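Cd1 (PDB 7D39) binds FMN and probably acts as a flavone reductase (ene-reductase) that initiates the breakdown of flavones and flavonols in a gut bacterium. Local coordinates at residues A[85-90]-A[141-146]; A[148-153]-A[171-176]; A[167-172]-A[208-213]. All coordinates share one frame; numbering follows the deposited sequence.

Contact 1 (A[85-90]-A[141-146]); sequences FSTPIF and FMSVGG. With FMN (flavin mononucleotide), chain B.
Phe-85 to Pro-88 and Phe-141 to Val-144 are parallel inner strands of a five-stranded flavodoxin-like sheet, their axes 4.8 Å apart at closest and 20° askew, stitched by bonds from Met-142 N to Phe-85 O, Thr-87 N to Met-142 O and Val-144 N to Thr-87 O. The last rung, Ile-89 N to Val-144 O at 3.0 Å, is bent, its donor standing above the carbonyl plane. That same Val-144 O accepts a hydrogen bond from O4' of FMN at 2.8 Å. Ile-89 O accepts one from O2' of the ribityl chain, and Gly-146 N donates to flavin N1, so both segments bond the cofactor at the sheet's C-terminal end, where flavodoxin-like folds bind flavin. With CG1 anti to its carbonyl carbon (chi1 -59°), Ile-89 brings CD1 to 3.6 Å from Gly-145 N and lays CG1 against Ser-143 CB. On the face that carries Thr-87 and Ser-143, Phe-85 CB meets Phe-141 CD1 at 3.6 Å. On the opposite face, selenomethionine Met-142 bends at its end and sets CE 4.0 Å from Ser-86 CB. Helix 14-28 packs on this face, helix 153-162 on the Phe-85 and Phe-141 face, and strand 167-174 extends the sheet beyond 138-144.

Contact 2 (A[148-153]-A[171-176]); sequences DWVTRT and NEVFPW. With FMN (flavin mononucleotide), chain B.
Val-150 and Val-173 form the apolar middle of this contact, CB of the first 3.8 Å from CG1 of the second, with the two side chains crossing at a slant. Val-150 CG1 also touches Pro-175 CB, the two side chains crossing at about a right angle. Deeper in, Thr-153 gives its methyl to the packing: its hydroxyl sits anti to the backbone N (chi1 -173°) and hydrogen-bonds Ser-143 OG, while CG2 stands 3.6 Å from CG2 of Val-173. The two branches of Val-173 are thus split between two partners.

The surroundings are those of a flavodoxin-like fold: residues 148-152 form a loop after strand 138-144, at the cofactor end of the parallel sheet, that folds back beside edge strand 167-174, and Thr-153 opens helix 153-162. Trp-149 is the centre of an inverse gamma turn in that loop, and its carbonyl oxygen accepts a hydrogen bond from N3 of FMN at 2.8 Å, holding the pyrimidine side of the flavin. The Trp-149 ring itself has a cation-pi partner in Lys-92.

At the solvent-facing end, Asp-148 and Trp-176 lie side by side and point the same way. Asp-148 N is poised over one face of the indole, toward its rim, and Asp-148 CB comes to 3.6 Å from Trp-176 NE1. Farther along, the carboxylate carbon CG lies 3.7 Å from Trp-176 CZ2, its plane turned 43° from the ring.

The polar link here runs through one water. Trp-176 NE1 donates to it at 3.1 Å, the water oxygen lying in the indole plane at the ring edge, and the water in turn makes a weak bond of 3.3 Å to Asp-148 OD2.

Contact 3 (A[167-172]-A[208-213]); sequences KVIDNE and QYQGDA
Ile-169 and Gln-210 lie side by side and point the same way, CG2 of the isoleucine 3.8 Å from CG of the glutamine, where the edge strand 167-174 of the flavodoxin-like sheet meets the loop leading to the four-stranded antiparallel sheet. Between the two backbones runs the one hydrogen bond of the contact, Gln-210 N to Ile-169 O at 2.8 Å, nearly straight (162° at the hydrogen) and in the carbonyl plane.

The glutamine chain bends at chi2 (-65°) and leads its amide back to its own loop, where NE2 donates to Gln-208 O from well above the carbonyl plane. Its CB faces the neighbouring strand residue, 3.6 Å from Asp-170 OD1. Those two side chains slant across each other, with carboxylate and amide planes 67° apart. Asn-196 of helix 184-202 bonds OD2 of the same carboxylate.

Tyr-209 turns a different side to the strand. Its ring edge, at CD2, stands 3.5 Å from Val-168 O, which lies near the ring plane. One ring face carries Gly-211 N above its centre as the loop curls over it, and His-220 stacks on the ring from elsewhere in the chain.

A water completes the join, donating to Asp-170 OD1 at 2.8 Å and to Gln-210 O at 3.2 Å.

Overall arrangement
All three contacts lean on the parallel sheet. Contact 1 is core: two inner strands with every touching residue buried, held mainly by a ladder of backbone bonds. Contacts 2 and 3 both use edge strand 167-174, sharing Asn-171 and Glu-172, but differ in partner and chemistry. Contact 2 is at the surface, a flavin-binding loop packed by apolar side chains and an indole, bridged by water. Contact 3, partly buried, relies on one backbone bond, a water shared with a carboxylate, and the edge of a tyrosine ring. Contacts 1 and 2 lie about 7 Å apart between centres and both touch FMN; contact 3, about 15 Å from each, ties the flavodoxin-like domain to the C-terminal part.

Contact 1 (A[85-90]-A[141-146])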
# COMPACT_ATOMS: atom_id res chain seq x y z
N PHE A 85 -6.30 8.60 -1.89
CA PHE A 85 -6.00 8.49 -0.50
C PHE A 85 -5.02 9.57 -0.10
O PHE A 85 -3.90 9.57 -0.55
CB PHE A 85 -5.39 7.12 -0.26
CG PHE A 85 -5.51 6.62 1.14
CD1 PHE A 85 -5.80 5.32 1.38
CD2 PHE A 85 -5.32 7.46 2.19
CE1 PHE A 85 -5.91 4.86 2.65
CE2 PHE A 85 -5.41 7.00 3.46
CZ PHE A 85 -5.70 5.71 3.70
N SER A 86 -5.44 10.48 0.74
CA SER A 86 -4.59 11.51 1.28
C SER A 86 -4.16 11.26 2.71
O SER A 86 -4.97 11.13 3.55
CB SER A 86 -5.26 12.86 1.13
OG SER A 86 -4.39 13.91 1.34
N THR A 87 -2.88 11.20 2.98
CA THR A 87 -2.40 10.88 4.31
C THR A 87 -1.45 11.95 4.82
O THR A 87 -0.62 12.46 4.07
CB THR A 87 -1.67 9.52 4.33
OG1 THR A 87 -1.24 9.24 5.67
CG2 THR A 87 -0.46 9.57 3.43
N PRO A 88 -1.58 12.33 6.09
CA PRO A 88 -0.52 13.11 6.73
C PRO A 88 0.79 12.34 6.70
O PRO A 88 0.82 11.12 6.57
CB PRO A 88 -1.01 13.27 8.17
CG PRO A 88 -2.42 12.84 8.18
CD PRO A 88 -2.66 11.97 7.01
N ILE A 89 1.89 13.08 6.83
CA ILE A 89 3.21 12.50 7.01
C ILE A 89 3.55 12.56 8.50
O ILE A 89 3.49 13.64 9.11
CB ILE A 89 4.26 13.25 6.17
CG1 ILE A 89 3.88 13.19 4.70
CG2 ILE A 89 5.65 12.66 6.43
CD1 ILE A 89 4.82 13.93 3.78
N PHE A 90 3.87 11.41 9.09
CA PHE A 90 4.34 11.30 10.47
C PHE A 90 5.73 10.67 10.44
O PHE A 90 5.90 9.59 9.86
CB PHE A 90 3.41 10.41 11.33
CG PHE A 90 2.07 11.02 11.70
CD1 PHE A 90 1.71 12.31 11.33
CD2 PHE A 90 1.17 10.27 12.45
CE1 PHE A 90 0.46 12.83 11.70
CE2 PHE A 90 -0.08 10.77 12.81
CZ PHE A 90 -0.44 12.06 12.43
N PHE A 141 -2.23 8.38 -4.43
CA PHE A 141 -1.90 8.79 -3.08
C PHE A 141 -1.38 10.21 -3.07
O PHE A 141 -0.72 10.66 -4.01
CB PHE A 141 -0.84 7.88 -2.47
CG PHE A 141 -1.27 6.44 -2.38
CD1 PHE A 141 -2.11 6.02 -1.37
CD2 PHE A 141 -0.80 5.50 -3.28
CE1 PHE A 141 -2.49 4.70 -1.27
CE2 PHE A 141 -1.17 4.16 -3.17
CZ PHE A 141 -2.02 3.77 -2.18
N MSE A 142 -1.67 10.92 -1.99
CA MSE A 142 -1.06 12.21 -1.74
C MSE A 142 -0.59 12.16 -0.30
O MSE A 142 -1.34 11.77 0.57
CB MSE A 142 -2.06 13.34 -1.96
CG MSE A 142 -2.67 13.36 -3.35
SE MSE A 142 -3.86 14.93 -3.60
CE MSE A 142 -5.41 14.26 -2.63
N SER A 143 0.67 12.51 -0.06
CA SER A 143 1.21 12.61 1.28
C SER A 143 1.48 14.07 1.57
O SER A 143 2.16 14.74 0.78
CB SER A 143 2.51 11.80 1.43
OG SER A 143 2.29 10.44 1.12
N VAL A 144 0.93 14.58 2.67
CA VAL A 144 0.97 15.99 3.01
C VAL A 144 1.66 16.15 4.35
O VAL A 144 1.19 15.63 5.36
CB VAL A 144 -0.44 16.61 3.06
CG1 VAL A 144 -0.34 18.11 3.28
CG2 VAL A 144 -1.22 16.28 1.78
N GLY A 145 2.77 16.89 4.36
CA GLY A 145 3.57 17.06 5.56
C GLY A 145 3.70 18.53 5.95
O GLY A 145 3.43 19.43 5.16
N GLY A 146 4.15 18.75 7.18
CA GLY A 146 4.46 20.09 7.62
C GLY A 146 5.82 20.61 7.21
O GLY A 146 6.02 21.82 7.11
N1 FMN B . 5.37 16.61 8.83
C2 FMN B . 6.41 16.38 8.04
O2 FMN B . 6.41 17.14 7.06
N3 FMN B . 7.34 15.43 8.31
C4 FMN B . 7.18 14.67 9.42
O4 FMN B . 7.93 13.78 9.79
C4A FMN B . 6.04 14.92 10.31
N5 FMN B . 5.83 14.23 11.40
C5A FMN B . 4.78 14.41 12.20
C6 FMN B . 4.57 13.66 13.35
C7 FMN B . 3.47 13.88 14.17
C7M FMN B . 3.27 13.06 15.42
C8 FMN B . 2.51 14.95 13.82
C8M FMN B . 1.32 15.20 14.71
C9 FMN B . 2.73 15.70 12.68
C9A FMN B . 3.81 15.46 11.86
N10 FMN B . 4.04 16.24 10.72
C10 FMN B . 5.13 15.95 9.93
C1' FMN B . 3.05 17.26 10.37
C2' FMN B . 1.83 16.63 9.68
O2' FMN B . 2.14 16.02 8.45
C3' FMN B . 0.69 17.68 9.54
O3' FMN B . 0.24 18.12 10.79
C4' FMN B . -0.48 17.16 8.67
O4' FMN B . -0.15 17.12 7.29
C5' FMN B . -1.73 17.99 8.92
O5' FMN B . -2.81 17.58 8.15
P FMN B . -4.30 17.71 8.39
O1P FMN B . -4.97 17.01 7.40
O2P FMN B . -4.54 17.13 9.65
O3P FMN B . -4.49 19.12 8.25

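Contact 2 (A[148-153]-A[171-176])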
# COMPACT_ATOMS: atom_id res chain seq x y z
N ASP A 148 10.05 19.25 5.40
CA ASP A 148 10.67 18.45 4.35
C ASP A 148 11.11 17.07 4.84
O ASP A 148 11.87 16.39 4.16
CB ASP A 148 11.85 19.21 3.73
CG ASP A 148 12.98 19.46 4.71
OD1 ASP A 148 12.81 19.17 5.91
OD2 ASP A 148 14.04 19.97 4.28
N TRP A 149 10.65 16.66 6.01
CA TRP A 149 10.91 15.31 6.52
C TRP A 149 9.89 14.38 5.88
O TRP A 149 8.85 14.06 6.46
CB TRP A 149 10.80 15.27 8.04
CG TRP A 149 11.84 16.00 8.82
CD1 TRP A 149 12.58 17.09 8.41
CD2 TRP A 149 12.28 15.69 10.14
NE1 TRP A 149 13.44 17.47 9.41
CE2 TRP A 149 13.29 16.62 10.48
CE3 TRP A 149 11.94 14.71 11.07
CZ2 TRP A 149 13.93 16.61 11.72
CZ3 TRP A 149 12.59 14.70 12.30
CH2 TRP A 149 13.57 15.64 12.61
N VAL A 150 10.18 13.94 4.66
CA VAL A 150 9.17 13.31 3.81
C VAL A 150 9.71 12.15 2.97
O VAL A 150 9.13 11.80 1.94
CB VAL A 150 8.53 14.38 2.91
CG1 VAL A 150 7.99 15.55 3.75
CG2 VAL A 150 9.56 14.88 1.92
N THR A 151 10.79 11.52 3.41
CA THR A 151 11.55 10.63 2.53
C THR A 151 11.05 9.18 2.51
O THR A 151 11.61 8.36 1.78
CB THR A 151 13.02 10.63 2.92
OG1 THR A 151 13.14 10.39 4.33
CG2 THR A 151 13.65 11.95 2.59
N ARG A 152 10.02 8.84 3.29
CA ARG A 152 9.56 7.46 3.34
C ARG A 152 8.09 7.29 3.01
O ARG A 152 7.62 6.15 2.90
CB ARG A 152 9.84 6.87 4.72
CG ARG A 152 11.28 7.04 5.17
CD ARG A 152 11.54 6.34 6.49
NE ARG A 152 11.69 4.90 6.30
CZ ARG A 152 11.44 3.98 7.23
NH1 ARG A 152 11.03 4.34 8.44
NH2 ARG A 152 11.62 2.69 6.95
N THR A 153 7.34 8.38 2.82
CA THR A 153 5.89 8.26 2.77
C THR A 153 5.42 7.67 1.45
O THR A 153 4.47 6.89 1.43
CB THR A 153 5.23 9.62 3.06
OG1 THR A 153 3.82 9.46 3.17
CG2 THR A 153 5.56 10.65 1.96
N ASN A 171 1.37 9.33 -7.03
CA ASN A 171 1.90 9.06 -5.69
C ASN A 171 2.73 10.29 -5.29
O ASN A 171 3.95 10.32 -5.35
CB ASN A 171 2.72 7.77 -5.66
CG ASN A 171 3.10 7.38 -4.29
OD1 ASN A 171 2.86 8.13 -3.35
ND2 ASN A 171 3.69 6.21 -4.14
N GLU A 172 2.03 11.33 -4.86
CA GLU A 172 2.58 12.68 -4.77
C GLU A 172 2.86 13.06 -3.32
O GLU A 172 2.10 12.71 -2.42
CB GLU A 172 1.61 13.69 -5.40
CG GLU A 172 2.14 15.11 -5.56
CD GLU A 172 3.20 15.21 -6.62
OE1 GLU A 172 4.34 14.76 -6.38
OE2 GLU A 172 2.87 15.73 -7.70
N VAL A 173 3.96 13.79 -3.11
CA VAL A 173 4.38 14.25 -1.79
C VAL A 173 4.29 15.77 -1.76
O VAL A 173 4.77 16.44 -2.68
CB VAL A 173 5.81 13.81 -1.45
CG1 VAL A 173 6.28 14.52 -0.18
CG2 VAL A 173 5.85 12.34 -1.23
N PHE A 174 3.72 16.32 -0.67
CA PHE A 174 3.60 17.77 -0.50
C PHE A 174 4.32 18.21 0.77
O PHE A 174 3.74 18.21 1.86
CB PHE A 174 2.13 18.20 -0.45
CG PHE A 174 1.37 17.91 -1.71
CD1 PHE A 174 1.35 18.83 -2.75
CD2 PHE A 174 0.68 16.72 -1.86
CE1 PHE A 174 0.64 18.57 -3.91
CE2 PHE A 174 -0.03 16.45 -3.02
CZ PHE A 174 -0.05 17.38 -4.04
N PRO A 175 5.59 18.60 0.67
CA PRO A 175 6.29 19.12 1.85
C PRO A 175 5.91 20.57 2.13
O PRO A 175 5.31 21.25 1.29
CB PRO A 175 7.77 19.00 1.46
CG PRO A 175 7.75 19.23 -0.04
CD PRO A 175 6.45 18.60 -0.53
N TRP A 176 6.22 21.00 3.35
CA TRP A 176 5.96 22.37 3.81
C TRP A 176 4.52 22.78 3.54
O TRP A 176 4.24 23.86 3.01
CB TRP A 176 6.91 23.38 3.14
CG TRP A 176 8.36 23.05 3.35
CD1 TRP A 176 9.24 22.61 2.41
CD2 TRP A 176 9.09 23.15 4.58
NE1 TRP A 176 10.49 22.41 2.98
CE2 TRP A 176 10.42 22.73 4.31
CE3 TRP A 176 8.75 23.55 5.88
CZ2 TRP A 176 11.40 22.70 5.29
CZ3 TRP A 176 9.74 23.51 6.85
CH2 TRP A 176 11.05 23.09 6.55
N1 FMN B . 5.37 16.61 8.83
C2 FMN B . 6.41 16.38 8.04
O2 FMN B . 6.41 17.14 7.06
N3 FMN B . 7.34 15.43 8.31
C4 FMN B . 7.18 14.67 9.42
O4 FMN B . 7.93 13.78 9.79
C4A FMN B . 6.04 14.92 10.31
N5 FMN B . 5.83 14.23 11.40
C5A FMN B . 4.78 14.41 12.20
C6 FMN B . 4.57 13.66 13.35
C7 FMN B . 3.47 13.88 14.17
C7M FMN B . 3.27 13.06 15.42
C8 FMN B . 2.51 14.95 13.82
C8M FMN B . 1.32 15.20 14.71
C9 FMN B . 2.73 15.70 12.68
C9A FMN B . 3.81 15.46 11.86
N10 FMN B . 4.04 16.24 10.72
C10 FMN B . 5.13 15.95 9.93
C1' FMN B . 3.05 17.26 10.37
C2' FMN B . 1.83 16.63 9.68
O2' FMN B . 2.14 16.02 8.45
C3' FMN B . 0.69 17.68 9.54
O3' FMN B . 0.24 18.12 10.79
C4' FMN B . -0.48 17.16 8.67
O4' FMN B . -0.15 17.12 7.29
C5' FMN B . -1.73 17.99 8.92
O5' FMN B . -2.81 17.58 8.15
P FMN B . -4.30 17.71 8.39
O1P FMN B . -4.97 17.01 7.40
O2P FMN B . -4.54 17.13 9.65
O3P FMN B . -4.49 19.12 8.25
O HOH W 1 13.13 21.71 1.60

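Contact 3 (A[167-172]-A[208-213])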
# COMPACT_ATOMS: atom_id res chain seq x y z
N LYS A 167 -3.28 -0.70 -9.41
CA LYS A 167 -2.43 0.09 -10.29
C LYS A 167 -2.35 1.53 -9.77
O LYS A 167 -3.36 2.24 -9.74
CB LYS A 167 -2.95 0.04 -11.72
CG LYS A 167 -2.21 0.98 -12.67
CD LYS A 167 -2.78 0.91 -14.07
CE LYS A 167 -2.32 -0.33 -14.82
NZ LYS A 167 -3.44 -0.97 -15.58
N VAL A 168 -1.15 1.95 -9.36
CA VAL A 168 -0.94 3.30 -8.87
C VAL A 168 -0.94 4.29 -10.03
O VAL A 168 -0.25 4.09 -11.03
CB VAL A 168 0.38 3.37 -8.08
CG1 VAL A 168 0.65 4.79 -7.54
CG2 VAL A 168 0.37 2.39 -6.94
N ILE A 169 -1.70 5.37 -9.90
CA ILE A 169 -1.68 6.37 -10.96
C ILE A 169 -0.80 7.55 -10.58
O ILE A 169 0.14 7.90 -11.31
CB ILE A 169 -3.11 6.81 -11.34
CG1 ILE A 169 -3.97 5.58 -11.65
CG2 ILE A 169 -3.08 7.79 -12.51
CD1 ILE A 169 -3.52 4.79 -12.89
N ASP A 170 -1.07 8.16 -9.43
CA ASP A 170 -0.21 9.18 -8.87
C ASP A 170 0.21 8.80 -7.46
O ASP A 170 -0.48 8.04 -6.78
CB ASP A 170 -0.91 10.55 -8.87
CG ASP A 170 -0.83 11.23 -10.23
OD1 ASP A 170 0.30 11.57 -10.63
OD2 ASP A 170 -1.89 11.40 -10.88
N ASN A 171 1.37 9.33 -7.03
CA ASN A 171 1.90 9.06 -5.69
C ASN A 171 2.73 10.29 -5.29
O ASN A 171 3.95 10.32 -5.35
CB ASN A 171 2.72 7.77 -5.66
CG ASN A 171 3.10 7.38 -4.29
OD1 ASN A 171 2.86 8.13 -3.35
ND2 ASN A 171 3.69 6.21 -4.14
N GLU A 172 2.03 11.33 -4.86
CA GLU A 172 2.58 12.68 -4.77
C GLU A 172 2.86 13.06 -3.32
O GLU A 172 2.10 12.71 -2.42
CB GLU A 172 1.61 13.69 -5.40
CG GLU A 172 2.14 15.11 -5.56
CD GLU A 172 3.20 15.21 -6.62
OE1 GLU A 172 4.34 14.76 -6.38
OE2 GLU A 172 2.87 15.73 -7.70
N GLN A 208 -2.46 4.37 -17.19
CA GLN A 208 -1.01 4.47 -17.14
C GLN A 208 -0.57 5.32 -15.95
O GLN A 208 -1.21 6.30 -15.60
CB GLN A 208 -0.47 5.06 -18.43
CG GLN A 208 0.26 4.06 -19.32
CD GLN A 208 0.62 4.65 -20.66
OE1 GLN A 208 -0.04 5.58 -21.14
NE2 GLN A 208 1.69 4.15 -21.27
N TYR A 209 0.55 4.91 -15.36
CA TYR A 209 1.18 5.65 -14.28
C TYR A 209 1.52 7.07 -14.72
O TYR A 209 2.03 7.29 -15.82
CB TYR A 209 2.44 4.90 -13.85
CG TYR A 209 3.29 5.55 -12.79
CD1 TYR A 209 4.57 5.96 -13.08
CD2 TYR A 209 2.82 5.70 -11.50
CE1 TYR A 209 5.38 6.54 -12.11
CE2 TYR A 209 3.62 6.29 -10.52
CZ TYR A 209 4.89 6.70 -10.83
OH TYR A 209 5.68 7.26 -9.87
N GLN A 210 1.24 8.04 -13.85
CA GLN A 210 1.44 9.45 -14.16
C GLN A 210 2.49 10.10 -13.29
O GLN A 210 2.74 11.30 -13.42
CB GLN A 210 0.12 10.21 -13.98
CG GLN A 210 -0.95 9.75 -14.92
CD GLN A 210 -0.58 10.03 -16.35
OE1 GLN A 210 -0.05 11.10 -16.67
NE2 GLN A 210 -0.82 9.07 -17.23
N GLY A 211 3.13 9.34 -12.40
CA GLY A 211 3.90 9.92 -11.33
C GLY A 211 5.36 10.10 -11.69
O GLY A 211 5.77 10.00 -12.84
N ASP A 212 6.14 10.42 -10.67
CA ASP A 212 7.57 10.56 -10.80
C ASP A 212 8.18 9.24 -11.26
O ASP A 212 7.78 8.17 -10.80
CB ASP A 212 8.13 10.99 -9.45
CG ASP A 212 9.64 10.95 -9.38
OD1 ASP A 212 10.30 10.93 -10.44
OD2 ASP A 212 10.15 10.95 -8.24
N ALA A 213 9.14 9.31 -12.19
CA ALA A 213 9.75 8.09 -12.73
C ALA A 213 10.63 7.38 -11.72
O ALA A 213 10.93 6.19 -11.90
CB ALA A 213 10.57 8.42 -13.98
O HOH W 2 0.47 13.40 -12.68